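Local atomic coordinates of orotidine 5'-phosphate decarboxylase (Sulfolobus solfataricus, PDB entry 4DBE), a protein that probably catalyses the decarboxylation of orotidine 5'-monophosphate to UMP, the last step of de novo UMP biosynthesis. Residues M10-S15 against I190-N195; Y27-G32 against L51-I56; L39-T44 against E74-A79; P164-Q169 against D182-G187. All blocks are in the same frame, centred on the assembly; numbering follows the deposited sequence. Where two conformers were deposited one is given.

Contact 1 of 4, residues M10-S15 against I190-N195. With BMP (6-hydroxyuridine-5'-phosphate), chain C.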
# COMPACT_ATOMS: atom_id res chain seq x y z
N MET A 10 13.04 -3.52 8.83
CA MET A 10 13.92 -2.41 8.52
C MET A 10 13.11 -1.28 7.88
O MET A 10 13.03 -1.16 6.66
CB MET A 10 15.07 -2.85 7.61
CG MET A 10 16.22 -1.84 7.53
SD MET A 10 17.62 -2.55 6.65
CE MET A 10 17.63 -4.18 7.38
N ASP A 11 12.50 -0.47 8.74
CA ASP A 11 11.71 0.68 8.31
C ASP A 11 12.53 1.96 8.42
O ASP A 11 12.04 3.04 8.11
CB ASP A 11 10.46 0.78 9.18
CG ASP A 11 9.53 -0.39 8.96
OD1 ASP A 11 9.37 -0.79 7.79
OD2 ASP A 11 8.96 -0.91 9.96
N LYS A 12 13.76 1.80 8.89
CA LYS A 12 14.70 2.90 9.11
C LYS A 12 16.07 2.28 8.88
O LYS A 12 16.29 1.12 9.19
CB LYS A 12 14.57 3.41 10.55
CG LYS A 12 15.45 4.62 10.88
CD LYS A 12 15.46 4.96 12.38
CE LYS A 12 14.07 5.40 12.89
NZ LYS A 12 14.18 6.17 14.18
N PRO A 13 17.01 3.05 8.32
CA PRO A 13 18.35 2.50 8.06
C PRO A 13 19.11 2.07 9.32
O PRO A 13 19.05 2.73 10.35
CB PRO A 13 19.08 3.68 7.41
CG PRO A 13 18.00 4.54 6.84
CD PRO A 13 16.85 4.41 7.78
N LEU A 14 19.81 0.95 9.22
CA LEU A 14 20.84 0.59 10.19
C LEU A 14 22.17 0.51 9.43
O LEU A 14 22.19 0.23 8.24
CB LEU A 14 20.56 -0.76 10.86
CG LEU A 14 19.32 -0.93 11.76
CD1 LEU A 14 18.04 -0.82 10.94
CD2 LEU A 14 19.33 -2.29 12.48
N SER A 15 23.27 0.77 10.13
CA SER A 15 24.58 0.71 9.50
C SER A 15 24.86 -0.70 8.98
O SER A 15 24.32 -1.68 9.49
CB SER A 15 25.67 1.10 10.51
OG SER A 15 25.85 0.10 11.48
N ILE A 190 14.12 -2.99 18.05
CA ILE A 190 15.49 -3.26 17.65
C ILE A 190 16.16 -2.00 17.11
O ILE A 190 17.16 -1.55 17.68
CB ILE A 190 15.60 -4.42 16.62
CG1 ILE A 190 15.16 -5.74 17.27
CG2 ILE A 190 17.04 -4.53 16.07
CD1 ILE A 190 14.83 -6.85 16.26
N TYR A 191 15.62 -1.41 16.05
CA TYR A 191 16.37 -0.36 15.34
C TYR A 191 16.46 1.00 16.05
O TYR A 191 17.36 1.79 15.76
CB TYR A 191 15.92 -0.21 13.88
CG TYR A 191 14.52 0.33 13.63
CD1 TYR A 191 14.15 1.62 14.01
CD2 TYR A 191 13.58 -0.44 12.94
CE1 TYR A 191 12.88 2.11 13.74
CE2 TYR A 191 12.29 0.05 12.67
CZ TYR A 191 11.95 1.32 13.06
OH TYR A 191 10.69 1.80 12.79
N ASN A 192 15.55 1.27 16.99
CA ASN A 192 15.64 2.48 17.82
C ASN A 192 16.31 2.25 19.17
O ASN A 192 16.43 3.18 19.96
CB ASN A 192 14.25 3.09 18.05
CG ASN A 192 13.75 3.90 16.87
OD1 ASN A 192 14.51 4.22 15.95
ND2 ASN A 192 12.47 4.25 16.89
N ALA A 193 16.72 1.01 19.46
CA ALA A 193 17.43 0.70 20.70
C ALA A 193 18.79 1.39 20.73
O ALA A 193 19.37 1.67 19.69
CB ALA A 193 17.62 -0.80 20.84
N GLY A 194 19.29 1.66 21.93
CA GLY A 194 20.60 2.28 22.07
C GLY A 194 21.63 1.43 21.36
O GLY A 194 22.53 1.93 20.70
N ASN A 195 21.49 0.12 21.50
CA ASN A 195 22.34 -0.83 20.80
C ASN A 195 21.45 -1.88 20.16
O ASN A 195 21.02 -2.81 20.83
CB ASN A 195 23.34 -1.48 21.76
CG ASN A 195 24.36 -2.32 21.03
OD1 ASN A 195 24.06 -2.95 20.01
ND2 ASN A 195 25.59 -2.34 21.53
P BMP C . 7.32 -2.16 15.03
OP1 BMP C . 6.02 -2.04 15.69
OP2 BMP C . 8.38 -0.94 15.16
OP3 BMP C . 8.06 -3.43 15.65
O5' BMP C . 7.13 -2.51 13.48
C5' BMP C . 6.17 -3.45 13.03
C4' BMP C . 6.35 -3.75 11.56
O4' BMP C . 5.32 -4.68 11.14
C3' BMP C . 6.24 -2.54 10.63
O3' BMP C . 7.06 -2.74 9.48
C2' BMP C . 4.77 -2.59 10.21
O2' BMP C . 4.49 -1.96 8.99
C1' BMP C . 4.52 -4.10 10.13
N1 BMP C . 3.12 -4.49 10.37
C2 BMP C . 2.46 -4.13 11.49
O2 BMP C . 2.99 -3.44 12.34
N3 BMP C . 1.18 -4.51 11.68
C4 BMP C . 0.53 -5.28 10.78
O4 BMP C . -0.63 -5.62 10.98
C5 BMP C . 1.20 -5.69 9.62
C6 BMP C . 2.51 -5.29 9.44
O1 BMP C . 3.19 -5.67 8.35
O HOH W 1 8.86 0.00 12.45
O HOH W 2 10.91 5.89 14.87
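At the mouth of a TIM-barrel active site, K12, in the loop after strand 6-10, lies across Y191 of helix 188-191. Its CB stands over one face of the phenol ring, 4.0 Å from the Y191 ring centroid and 19° off the normal, a CH-pi contact displaced toward the ring's rim. With CG opposite the backbone N (chi1 -176°) and a bend at chi3, the chain runs on past the ring: K12 CE comes within 3.6 Å of Y191 CE1, and K12 NZ donates to N192 OD1 at 2.7 Å. An alanine here, lacking the outer methylenes and the amine, would probably leave N192 OD1 without this donor and open a gap beside CE1 of Y191. At the root of the ring, L14 CD1 packs on Y191 CB at 3.7 Å. Y191 OH is hydrogen-bonded to Y67 OH of the second subunit, and a water 2.6 Å from Y191 OH also reaches D11 OD2 and phosphate oxygen OP2 of the bound 6-hydroxyuridine-5'-phosphate. The D11 carboxylate, whose residue is a predicted substrate ligand, holds the ribose directly: its OD2 accepts from O3' of the nucleotide at 2.7 Å.

Contact 2 of 4, residues Y27-G32 against L51-I56. With BMP (6-hydroxyuridine-5'-phosphate), chain C.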
# COMPACT_ATOMS: atom_id res chain seq x y z
N TYR A 27 16.14 -14.51 11.15
CA TYR A 27 15.63 -15.31 10.05
C TYR A 27 15.65 -14.47 8.77
O TYR A 27 16.14 -14.92 7.72
CB TYR A 27 14.21 -15.82 10.31
CG TYR A 27 13.63 -16.43 9.05
CD1 TYR A 27 14.10 -17.65 8.59
CD2 TYR A 27 12.66 -15.77 8.31
CE1 TYR A 27 13.59 -18.22 7.42
CE2 TYR A 27 12.16 -16.32 7.14
CZ TYR A 27 12.63 -17.55 6.71
OH TYR A 27 12.13 -18.10 5.55
N GLY A 28 15.13 -13.25 8.84
CA GLY A 28 15.06 -12.43 7.64
C GLY A 28 14.99 -10.94 7.90
O GLY A 28 15.04 -10.48 9.04
N ILE A 29 14.87 -10.18 6.82
CA ILE A 29 14.72 -8.74 6.90
C ILE A 29 13.49 -8.36 6.10
O ILE A 29 13.33 -8.79 4.95
CB ILE A 29 15.95 -8.03 6.31
CG1 ILE A 29 17.19 -8.43 7.11
CG2 ILE A 29 15.74 -6.52 6.29
CD1 ILE A 29 18.50 -7.92 6.52
N LYS A 30 12.60 -7.59 6.71
CA LYS A 30 11.47 -7.05 5.98
C LYS A 30 11.81 -5.60 5.61
O LYS A 30 11.99 -4.74 6.47
CB LYS A 30 10.20 -7.12 6.83
CG LYS A 30 8.93 -6.77 6.08
CD LYS A 30 7.69 -6.97 6.94
CE LYS A 30 7.47 -5.86 7.97
NZ LYS A 30 7.24 -4.52 7.33
N VAL A 31 11.91 -5.34 4.31
CA VAL A 31 12.28 -4.02 3.83
C VAL A 31 11.01 -3.19 3.66
O VAL A 31 10.11 -3.57 2.92
CB VAL A 31 13.02 -4.13 2.49
CG1 VAL A 31 13.34 -2.75 1.94
CG2 VAL A 31 14.28 -4.95 2.68
N GLY A 32 10.93 -2.06 4.36
CA GLY A 32 9.73 -1.26 4.37
C GLY A 32 9.81 -0.06 3.45
O GLY A 32 10.89 0.33 3.01
N LEU A 51 24.60 -8.47 2.40
CA LEU A 51 24.06 -9.23 3.54
C LEU A 51 23.63 -10.64 3.15
O LEU A 51 23.25 -10.89 2.01
CB LEU A 51 22.89 -8.48 4.19
CG LEU A 51 23.19 -7.09 4.73
CD1 LEU A 51 21.88 -6.40 5.13
CD2 LEU A 51 24.17 -7.14 5.89
N ASP A 52 23.67 -11.55 4.12
CA ASP A 52 23.32 -12.94 3.87
C ASP A 52 22.33 -13.41 4.93
O ASP A 52 22.72 -13.76 6.04
CB ASP A 52 24.57 -13.82 3.89
CG ASP A 52 24.25 -15.30 3.72
OD1 ASP A 52 23.13 -15.63 3.29
OD2 ASP A 52 25.13 -16.14 4.03
N VAL A 53 21.04 -13.38 4.58
CA VAL A 53 19.99 -13.85 5.47
C VAL A 53 19.11 -14.84 4.72
O VAL A 53 19.19 -14.94 3.50
CB VAL A 53 19.12 -12.69 6.03
CG1 VAL A 53 19.95 -11.74 6.89
CG2 VAL A 53 18.46 -11.94 4.91
N GLU A 54 18.28 -15.57 5.45
CA GLU A 54 17.41 -16.59 4.85
C GLU A 54 16.37 -16.02 3.90
O GLU A 54 16.14 -16.57 2.82
CB GLU A 54 16.69 -17.39 5.94
CG GLU A 54 17.61 -18.16 6.86
CD GLU A 54 17.93 -19.54 6.32
OE1 GLU A 54 16.98 -20.36 6.20
OE2 GLU A 54 19.11 -19.80 6.01
N GLU A 55 15.73 -14.93 4.29
CA GLU A 55 14.68 -14.35 3.46
C GLU A 55 14.67 -12.82 3.48
O GLU A 55 14.66 -12.20 4.54
CB GLU A 55 13.31 -14.89 3.86
CG GLU A 55 12.24 -14.67 2.79
CD GLU A 55 10.95 -15.44 3.08
OE1 GLU A 55 10.99 -16.39 3.90
OE2 GLU A 55 9.90 -15.09 2.49
N ILE A 56 14.70 -12.23 2.29
CA ILE A 56 14.48 -10.80 2.16
C ILE A 56 13.04 -10.56 1.67
O ILE A 56 12.66 -11.01 0.58
CB ILE A 56 15.44 -10.18 1.15
CG1 ILE A 56 16.89 -10.31 1.64
CG2 ILE A 56 15.03 -8.73 0.88
CD1 ILE A 56 17.93 -10.04 0.59
P BMP C . 7.32 -2.16 15.03
OP1 BMP C . 6.02 -2.04 15.69
OP2 BMP C . 8.38 -0.94 15.16
OP3 BMP C . 8.06 -3.43 15.65
O5' BMP C . 7.13 -2.51 13.48
C5' BMP C . 6.17 -3.45 13.03
C4' BMP C . 6.35 -3.75 11.56
O4' BMP C . 5.32 -4.68 11.14
C3' BMP C . 6.24 -2.54 10.63
O3' BMP C . 7.06 -2.74 9.48
C2' BMP C . 4.77 -2.59 10.21
O2' BMP C . 4.49 -1.96 8.99
C1' BMP C . 4.52 -4.10 10.13
N1 BMP C . 3.12 -4.49 10.37
C2 BMP C . 2.46 -4.13 11.49
O2 BMP C . 2.99 -3.44 12.34
N3 BMP C . 1.18 -4.51 11.68
C4 BMP C . 0.53 -5.28 10.78
O4 BMP C . -0.63 -5.62 10.98
C5 BMP C . 1.20 -5.69 9.62
C6 BMP C . 2.51 -5.29 9.44
O1 BMP C . 3.19 -5.67 8.35
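The ring of Y27 overlaps the CB of E54, with Y27 CE1 3.5 Å from E54 CB; the approach is oblique to the ring. With CG on the far side from the backbone N (chi1 170°), the ring swings back along the neighbouring chain, and its hydroxyl donates to E55 OE1 at 2.6 Å. The hydroxyl meets OE1 nearly in line with its C-O bond, from the side away from the carbon, while ring and carboxylate planes stand 76° apart.

The backbones form the start of two adjacent parallel strands of the TIM barrel, 28-32 and 55-62, joined through helices 33-39 and 41-49 in a beta-alpha-beta crossover. G28 pairs with E55 and I29 with I56. The strand bond runs from I29 N to E55 O at 3.1 Å with an N-H...O angle of 156°, whereas E54 N and E55 N reach Y27 O only weakly. G28 CA lies 3.1 Å from E55 O, an approach that leaves no room for a CB at this position. On the I29 face, I29 CD1 meets L51 CD1 at 4.0 Å and V53 CG1 at 4.1 Å, an apolar patch whose L51 also touches helix 16-22. K30, on the G28 face, reaches into the active site, where its NZ donates to O3' of the bound nucleotide at 2.8 Å and forms a salt bridge with D59.

The other oxygen of the buried E55 carboxylate, OE2, is hydrogen-bonded to S81 and Y109; three hydroxyls, with K137 as a distant, weak ion-pair partner of OE1, would be expected to favour its charged form.

Contact 3 of 4, residues L39-T44 against E74-A79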
# COMPACT_ATOMS: atom_id res chain seq x y z
N LEU A 39 16.52 5.64 0.95
CA LEU A 39 17.75 5.23 0.28
C LEU A 39 17.66 5.23 -1.25
O LEU A 39 18.67 5.40 -1.93
CB LEU A 39 18.21 3.86 0.74
CG LEU A 39 18.45 3.68 2.24
CD1 LEU A 39 19.09 2.32 2.51
CD2 LEU A 39 19.31 4.80 2.74
N GLY A 40 16.45 5.03 -1.77
CA GLY A 40 16.28 4.76 -3.19
C GLY A 40 16.42 3.27 -3.42
O GLY A 40 17.00 2.58 -2.58
N VAL A 41 15.92 2.79 -4.55
CA VAL A 41 15.97 1.36 -4.88
C VAL A 41 17.41 0.90 -5.06
O VAL A 41 17.82 -0.13 -4.53
CB VAL A 41 15.13 1.05 -6.14
CG1 VAL A 41 15.38 -0.39 -6.63
CG2 VAL A 41 13.64 1.28 -5.84
N ASP A 42 18.19 1.66 -5.81
CA ASP A 42 19.58 1.29 -6.08
C ASP A 42 20.41 1.08 -4.81
O ASP A 42 21.11 0.08 -4.67
CB ASP A 42 20.26 2.30 -7.01
CG ASP A 42 19.67 2.29 -8.42
OD1 ASP A 42 19.04 1.27 -8.80
OD2 ASP A 42 19.83 3.30 -9.14
N LYS A 43 20.33 2.02 -3.88
CA LYS A 43 21.09 1.90 -2.65
C LYS A 43 20.49 0.85 -1.72
O LYS A 43 21.22 0.21 -0.96
CB LYS A 43 21.24 3.26 -1.97
CG LYS A 43 22.10 4.25 -2.80
CD LYS A 43 23.54 3.74 -2.89
CE LYS A 43 24.45 4.67 -3.71
NZ LYS A 43 25.88 4.25 -3.57
N THR A 44 19.18 0.66 -1.78
CA THR A 44 18.57 -0.43 -1.00
C THR A 44 19.13 -1.78 -1.46
O THR A 44 19.51 -2.63 -0.65
CB THR A 44 17.04 -0.42 -1.10
OG1 THR A 44 16.54 0.83 -0.61
CG2 THR A 44 16.44 -1.56 -0.28
N GLU A 74 8.24 -5.61 -10.14
CA GLU A 74 9.27 -5.79 -11.17
C GLU A 74 10.48 -4.89 -10.92
O GLU A 74 11.57 -5.14 -11.44
CB GLU A 74 8.72 -5.62 -12.60
CG GLU A 74 8.18 -4.24 -12.96
CD GLU A 74 7.50 -4.21 -14.33
OE1 GLU A 74 7.33 -5.28 -14.94
OE2 GLU A 74 7.13 -3.11 -14.80
N ARG A 75 10.28 -3.87 -10.10
CA ARG A 75 11.35 -2.91 -9.82
C ARG A 75 12.19 -3.31 -8.61
O ARG A 75 13.16 -2.62 -8.26
CB ARG A 75 10.73 -1.52 -9.60
CG ARG A 75 10.26 -0.87 -10.89
CD ARG A 75 9.20 0.18 -10.66
NE ARG A 75 9.12 1.06 -11.83
CZ ARG A 75 8.48 0.75 -12.95
NH1 ARG A 75 7.83 -0.39 -13.05
NH2 ARG A 75 8.47 1.61 -13.97
N LEU A 76 11.83 -4.43 -7.99
CA LEU A 76 12.41 -4.84 -6.72
C LEU A 76 12.90 -6.29 -6.73
O LEU A 76 12.67 -7.03 -5.78
CB LEU A 76 11.36 -4.66 -5.60
CG LEU A 76 10.67 -3.30 -5.63
CD1 LEU A 76 9.37 -3.29 -4.82
CD2 LEU A 76 11.62 -2.19 -5.17
N SER A 77 13.57 -6.68 -7.81
CA SER A 77 13.97 -8.08 -8.00
C SER A 77 14.91 -8.63 -6.93
O SER A 77 15.11 -9.84 -6.86
CB SER A 77 14.60 -8.29 -9.39
OG SER A 77 15.92 -7.78 -9.44
N PHE A 78 15.49 -7.76 -6.11
CA PHE A 78 16.41 -8.22 -5.07
C PHE A 78 15.70 -8.97 -3.94
O PHE A 78 16.35 -9.66 -3.14
CB PHE A 78 17.20 -7.05 -4.50
CG PHE A 78 16.35 -5.96 -3.96
CD1 PHE A 78 15.88 -6.00 -2.65
CD2 PHE A 78 16.02 -4.87 -4.75
CE1 PHE A 78 15.10 -4.98 -2.15
CE2 PHE A 78 15.23 -3.84 -4.25
CZ PHE A 78 14.77 -3.89 -2.96
N ALA A 79 14.38 -8.83 -3.85
CA ALA A 79 13.62 -9.49 -2.79
C ALA A 79 13.38 -10.95 -3.11
O ALA A 79 13.27 -11.32 -4.28
CB ALA A 79 12.28 -8.79 -2.59
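V41, in the first turn of helix 41-49, directs its CB toward the loop 74-79 and splits its two methyls between different partners. CG1, placed opposite the backbone N (chi1 170°), reaches the backbone, 3.5 Å from R75 O, and also meets the edge of the F78 ring, 4.2 Å from F78 CE2. CG2, the other branch, lies 4.1 Å from L76 CD2, the two side chains crossing at about a right angle. V41 also touches L37 of the second subunit, and R75 forms a salt bridge with D38 of that subunit. One turn further along the helix, T44 CG2 touches F78 CZ at 3.9 Å, approaching the ring obliquely. A bond from T44 OG1 to G40 O, at 2.7 Å, helps hold the side chain's chi1, and with it the place of CG2, while T44 N donates to the same oxygen at 3.0 Å from the opposite face of the carbonyl plane. A type I turn from L76 to A79, closed by A79 N to L76 O at 3.1 Å, presents L76 and F78 to the helix. V41 and T44 lean on V36 of helix 33-39; L76 and F78 rest on V58 of strand 55-62, and F78 packs on L48, so the loop bridges helix 41-49 and the barrel strand.

Contact 4 of 4, residues P164-Q169 against D182-G187. With BMP (6-hydroxyuridine-5'-phosphate), chain C.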
# COMPACT_ATOMS: atom_id res chain seq x y z
N PRO A 164 3.81 -9.41 13.32
CA PRO A 164 4.34 -8.14 13.81
C PRO A 164 3.52 -7.61 15.00
O PRO A 164 2.48 -8.19 15.31
CB PRO A 164 4.15 -7.22 12.60
CG PRO A 164 2.87 -7.70 11.99
CD PRO A 164 2.78 -9.21 12.27
N GLY A 165 3.98 -6.54 15.64
CA GLY A 165 3.29 -5.94 16.78
C GLY A 165 3.97 -6.32 18.08
O GLY A 165 3.37 -6.20 19.18
N MET A 166 5.20 -6.81 17.97
CA MET A 166 5.98 -7.21 19.15
C MET A 166 6.87 -6.07 19.66
O MET A 166 7.52 -5.36 18.88
CB MET A 166 6.82 -8.45 18.86
CG MET A 166 6.07 -9.56 18.09
SD MET A 166 4.44 -9.99 18.73
CE MET A 166 4.85 -10.98 20.18
N GLY A 167 6.89 -5.92 20.97
CA GLY A 167 7.62 -4.84 21.60
C GLY A 167 6.82 -3.56 21.62
O GLY A 167 5.92 -3.39 22.44
N SER A 168 7.15 -2.65 20.70
CA SER A 168 6.52 -1.33 20.66
C SER A 168 5.00 -1.38 20.75
O SER A 168 4.39 -0.64 21.53
CB SER A 168 6.94 -0.59 19.39
OG SER A 168 6.40 0.72 19.37
N GLN A 169 4.38 -2.27 19.98
CA GLN A 169 2.93 -2.32 19.91
C GLN A 169 2.26 -3.11 21.04
O GLN A 169 1.04 -3.07 21.16
CB GLN A 169 2.46 -2.86 18.56
CG GLN A 169 2.70 -1.86 17.40
CD GLN A 169 2.28 -2.45 16.06
OE1 GLN A 169 1.08 -2.64 15.80
NE2 GLN A 169 3.25 -2.72 15.19
N ASP A 182 5.35 -18.73 12.73
CA ASP A 182 6.71 -19.19 12.49
C ASP A 182 7.76 -18.14 12.88
O ASP A 182 8.81 -18.47 13.45
CB ASP A 182 6.87 -19.56 11.02
CG ASP A 182 5.97 -20.70 10.63
OD1 ASP A 182 6.35 -21.86 10.93
OD2 ASP A 182 4.89 -20.45 10.08
N TYR A 183 7.46 -16.88 12.59
CA TYR A 183 8.42 -15.79 12.78
C TYR A 183 7.74 -14.57 13.34
O TYR A 183 6.55 -14.32 13.08
CB TYR A 183 9.08 -15.45 11.43
CG TYR A 183 9.77 -16.64 10.82
CD1 TYR A 183 10.87 -17.21 11.43
CD2 TYR A 183 9.30 -17.22 9.64
CE1 TYR A 183 11.50 -18.32 10.89
CE2 TYR A 183 9.93 -18.32 9.09
CZ TYR A 183 11.03 -18.86 9.72
OH TYR A 183 11.66 -19.96 9.19
N GLU A 184 8.47 -13.80 14.14
CA GLU A 184 7.95 -12.54 14.65
C GLU A 184 8.68 -11.38 14.00
O GLU A 184 9.91 -11.38 13.88
CB GLU A 184 8.04 -12.47 16.18
CG GLU A 184 7.10 -13.47 16.84
CD GLU A 184 7.12 -13.44 18.36
OE1 GLU A 184 7.81 -12.57 18.93
OE2 GLU A 184 6.42 -14.30 18.97
N ILE A 185 7.90 -10.41 13.54
CA ILE A 185 8.43 -9.24 12.87
C ILE A 185 8.65 -8.15 13.91
O ILE A 185 7.72 -7.79 14.63
CB ILE A 185 7.44 -8.72 11.84
CG1 ILE A 185 7.27 -9.74 10.71
CG2 ILE A 185 7.92 -7.39 11.26
CD1 ILE A 185 6.04 -9.50 9.83
N ILE A 186 9.86 -7.61 13.97
CA ILE A 186 10.17 -6.64 15.02
C ILE A 186 10.93 -5.45 14.44
O ILE A 186 11.98 -5.63 13.79
CB ILE A 186 11.00 -7.29 16.15
CG1 ILE A 186 10.28 -8.52 16.70
CG2 ILE A 186 11.30 -6.29 17.26
CD1 ILE A 186 11.17 -9.40 17.55
N GLY A 187 10.41 -4.25 14.67
CA GLY A 187 11.00 -3.04 14.10
C GLY A 187 11.65 -2.15 15.15
O GLY A 187 12.82 -2.34 15.53
P BMP C . 7.32 -2.16 15.03
OP1 BMP C . 6.02 -2.04 15.69
OP2 BMP C . 8.38 -0.94 15.16
OP3 BMP C . 8.06 -3.43 15.65
O5' BMP C . 7.13 -2.51 13.48
C5' BMP C . 6.17 -3.45 13.03
C4' BMP C . 6.35 -3.75 11.56
O4' BMP C . 5.32 -4.68 11.14
C3' BMP C . 6.24 -2.54 10.63
O3' BMP C . 7.06 -2.74 9.48
C2' BMP C . 4.77 -2.59 10.21
O2' BMP C . 4.49 -1.96 8.99
C1' BMP C . 4.52 -4.10 10.13
N1 BMP C . 3.12 -4.49 10.37
C2 BMP C . 2.46 -4.13 11.49
O2 BMP C . 2.99 -3.44 12.34
N3 BMP C . 1.18 -4.51 11.68
C4 BMP C . 0.53 -5.28 10.78
O4 BMP C . -0.63 -5.62 10.98
C5 BMP C . 1.20 -5.69 9.62
C6 BMP C . 2.51 -5.29 9.44
O1 BMP C . 3.19 -5.67 8.35
O HOH W 3 6.62 -5.65 15.57
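No direct hydrogen bond joins P164-Q169 to D182-G187; a CA-H...O contact and a water take its place. P164 CA lies 3.5 Å from I185 O, with 158° at the hydrogen. The water accepts from G165 N at 2.8 Å and can donate to I185 O at 2.6 Å and to phosphate oxygen OP3 of the nucleotide. P164 and I185 run alongside each other in the same direction, with CB atoms 3.7 Å apart. The ends of the seventh and eighth strands of the TIM barrel and the loops after them help form the phosphate site, as in many phosphate-binding TIM barrels. G187 N donates to OP3 at 2.7 Å, and a CB on G187 would collide with OP2. From the other segment, Q169 NE2 divides its hydrogens between phosphate and base: it donates to OP1 at 2.9 Å (171°) and to O2 of the pyrimidine at 3.0 Å (163°). A leucine in place of Q169 is likely to leave OP1 and O2 without their shared donor and S115 OG without the amide oxygen it pairs with. On the nucleotide's ribose side, P164 CB comes within 3.2 Å of O4'.

Contact 4 is wholly buried, while contacts 1, 2 and 3 are only partly so. Contacts 1, 2 and 4 surround one nucleotide. At the barrel mouth, contact 1 combines a CH-pi contact with a lysine-asparagine bond; contact 2, the sole strand-to-strand pairing, adds a tyrosine-glutamate bond and joins contact 1 through backbone bonds of M10 with K30 and G32. Contact 4, at the phosphate, is bridged by water, meets contact 2 where K30 CE packs on I185 CG2, and ends two residues before the second segment of contact 1 begins. Contact 3, apolar across its segments, lies farthest from contact 4, about 24 Å between centres, but touches contact 2 through V31 and T44 and, like contact 1, borders the second subunit.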